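PDB 3NZE: putative transcriptional regulator, sugar-binding family from Arthrobacter aurescens, which probably regulates transcription as a SorC-family DNA-binding protein whose sugar-binding domain, the part crystallised here, is expected to sense a carbohydrate effector. Local coordinates for residues A[118-123]-A[142-147]. Sequence-based numbering, arbitrary orientation. Where two conformers were deposited one is given.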
loop_
_atom_site.group_PDB
_atom_site.type_symbol
_atom_site.label_atom_id
_atom_site.label_comp_id
_atom_site.label_asym_id
_atom_site.label_seq_id
_atom_site.Cartn_x
_atom_site.Cartn_y
_atom_site.Cartn_z
ATOM N N GLU A 118 -8.203 -10.536 -10.868
ATOM C CA GLU A 118 -8.492 -9.530 -11.883
ATOM C C GLU A 118 -7.376 -8.499 -11.965
ATOM O O GLU A 118 -7.167 -7.699 -11.052
ATOM C CB GLU A 118 -9.821 -8.831 -11.603
ATOM C CG GLU A 118 -11.042 -9.749 -11.719
ATOM C CD GLU A 118 -11.405 -10.075 -13.161
ATOM O OE1 GLU A 118 -10.826 -9.461 -14.085
ATOM O OE2 GLU A 118 -12.281 -10.942 -13.368
ATOM N N GLN A 119 -6.661 -8.511 -13.078
ATOM C CA GLN A 119 -5.552 -7.587 -13.251
ATOM C C GLN A 119 -5.911 -6.346 -14.052
ATOM O O GLN A 119 -6.971 -6.261 -14.677
ATOM C CB GLN A 119 -4.335 -8.307 -13.840
ATOM C CG GLN A 119 -3.806 -9.336 -12.861
ATOM C CD GLN A 119 -2.379 -9.731 -13.122
ATOM O OE1 GLN A 119 -2.111 -10.872 -13.485
ATOM N NE2 GLN A 119 -1.445 -8.791 -12.927
ATOM N N PHE A 120 -4.989 -5.392 -14.035
ATOM C CA PHE A 120 -5.237 -4.019 -14.450
ATOM C C PHE A 120 -4.308 -3.771 -15.645
ATOM O O PHE A 120 -3.099 -3.650 -15.466
ATOM C CB PHE A 120 -4.854 -3.126 -13.261
ATOM C CG PHE A 120 -5.416 -1.719 -13.300
ATOM C CD1 PHE A 120 -6.500 -1.384 -14.093
ATOM C CD2 PHE A 120 -4.858 -0.736 -12.498
ATOM C CE1 PHE A 120 -7.002 -0.080 -14.096
ATOM C CE2 PHE A 120 -5.341 0.556 -12.499
ATOM C CZ PHE A 120 -6.419 0.889 -13.292
ATOM N N PRO A 121 -4.867 -3.713 -16.870
ATOM C CA PRO A 121 -4.003 -3.694 -18.065
ATOM C C PRO A 121 -3.466 -2.299 -18.384
ATOM O O PRO A 121 -3.696 -1.775 -19.477
ATOM C CB PRO A 121 -4.948 -4.163 -19.174
ATOM C CG PRO A 121 -6.271 -3.639 -18.750
ATOM C CD PRO A 121 -6.292 -3.818 -17.233
ATOM N N VAL A 122 -2.744 -1.718 -17.432
ATOM C CA VAL A 122 -2.201 -0.369 -17.562
ATOM C C VAL A 122 -0.780 -0.356 -16.994
ATOM O O VAL A 122 -0.452 -1.187 -16.129
ATOM C CB VAL A 122 -3.094 0.669 -16.824
ATOM C CG1 VAL A 122 -4.565 0.467 -17.185
ATOM C CG2 VAL A 122 -2.915 0.562 -15.338
ATOM N N PRO A 123 0.080 0.562 -17.481
ATOM C CA PRO A 123 1.473 0.577 -17.005
ATOM C C PRO A 123 1.566 1.014 -15.538
ATOM O O PRO A 123 0.551 1.365 -14.939
ATOM C CB PRO A 123 2.158 1.613 -17.911
ATOM C CG PRO A 123 1.195 1.868 -19.050
ATOM C CD PRO A 123 -0.168 1.573 -18.530
ATOM N N GLN A 142 -11.999 0.687 -17.615
ATOM C CA GLN A 142 -13.177 1.070 -16.837
ATOM C C GLN A 142 -13.796 -0.109 -16.090
ATOM O O GLN A 142 -14.276 0.046 -14.966
ATOM C CB GLN A 142 -14.217 1.742 -17.741
ATOM C CG GLN A 142 -13.793 3.117 -18.218
ATOM C CD GLN A 142 -14.692 3.681 -19.310
ATOM O OE1 GLN A 142 -15.484 2.959 -19.926
ATOM N NE2 GLN A 142 -14.566 4.979 -19.559
ATOM N N ARG A 143 -13.779 -1.292 -16.699
ATOM C CA ARG A 143 -14.348 -2.465 -16.050
ATOM C C ARG A 143 -13.562 -2.821 -14.785
ATOM O O ARG A 143 -14.125 -3.293 -13.799
ATOM C CB ARG A 143 -14.395 -3.649 -17.013
ATOM C CG ARG A 143 -15.326 -3.458 -18.209
ATOM C CD ARG A 143 -16.798 -3.482 -17.807
ATOM N NE ARG A 143 -17.229 -2.236 -17.179
ATOM C CZ ARG A 143 -17.491 -1.117 -17.848
ATOM N NH1 ARG A 143 -17.357 -1.083 -19.168
ATOM N NH2 ARG A 143 -17.880 -0.028 -17.198
ATOM N N ILE A 144 -12.257 -2.580 -14.813
ATOM C CA ILE A 144 -11.447 -2.786 -13.620
ATOM C C ILE A 144 -11.659 -1.666 -12.594
ATOM O O ILE A 144 -11.746 -1.935 -11.397
ATOM C CB ILE A 144 -9.952 -2.932 -13.961
ATOM C CG1 ILE A 144 -9.757 -4.132 -14.891
ATOM C CG2 ILE A 144 -9.131 -3.123 -12.684
ATOM C CD1 ILE A 144 -10.244 -5.443 -14.300
ATOM N N LEU A 145 -11.747 -0.420 -13.056
ATOM C CA LEU A 145 -12.047 0.686 -12.160
ATOM C C LEU A 145 -13.342 0.404 -11.403
ATOM O O LEU A 145 -13.462 0.728 -10.223
ATOM C CB LEU A 145 -12.140 2.012 -12.930
ATOM C CG LEU A 145 -10.841 2.463 -13.607
ATOM C CD1 LEU A 145 -11.050 3.727 -14.425
ATOM C CD2 LEU A 145 -9.729 2.656 -12.563
ATOM N N ASP A 146 -14.306 -0.217 -12.082
ATOM C CA ASP A 146 -15.604 -0.512 -11.474
ATOM C C ASP A 146 -15.471 -1.552 -10.360
ATOM O O ASP A 146 -16.140 -1.461 -9.320
ATOM C CB ASP A 146 -16.603 -1.002 -12.527
ATOM C CG ASP A 146 -17.025 0.092 -13.503
ATOM O OD1 ASP A 146 -16.785 1.287 -13.229
ATOM O OD2 ASP A 146 -17.610 -0.254 -14.553
ATOM N N LEU A 147 -14.619 -2.545 -10.589
ATOM C CA LEU A 147 -14.359 -3.576 -9.587
ATOM C C LEU A 147 -13.670 -2.969 -8.379
ATOM O O LEU A 147 -14.004 -3.279 -7.239
ATOM C CB LEU A 147 -13.476 -4.691 -10.156
ATOM C CG LEU A 147 -14.182 -5.934 -10.681
ATOM C CD1 LEU A 147 -13.146 -6.965 -11.151
ATOM C CD2 LEU A 147 -15.077 -6.524 -9.605
#
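Where strand 116-118 of the central sheet runs out into its loop, helix 139-149 packs against the chain, and Ile144 sits in the crook formed by Glu118, Gln119, Phe120 and Pro121. The CA atoms of Phe120 and Ile144, 6.4 Å apart, mark the closest backbone approach. The two branches of Ile144 divide the work. CG2, anti to the backbone N, bears obliquely on the Phe120 ring, 3.5 Å from its CD1. CG1, the longer branch, carries CD1 to 3.4 Å from the carbonyl O of Gln119, an apolar methyl against a polar atom. The ring reaches the helix because Phe120 CG is also anti to its backbone N (chi1 -162°); its CZ then lies 3.8 Å from Leu145 CD2, while Val122 CG2 of the same loop lies over one face, 3.6 Å above the ring plane and displaced toward the rim. Val141 and Gln148 of the helix and Thr213 also touch this ring. An alanine at Phe120 is likely to leave Ile144 CG2 and Leu145 CD2 without their aromatic partner and the loop less firmly packed on the helix. At the strand end, Leu147 CD1 meets the aliphatic part of Glu118, 3.5 Å from CG, with the two side chains crossing at about a right angle. Glu118 OE2 is salt-bridged to Arg116 NE; Glu118 belongs to a calcium site seen in a structure of this protein, although no calcium is bound to this chain in the model. Dispersion and shape thus join helix to loop, while the Glu118 charge is answered from its own strand.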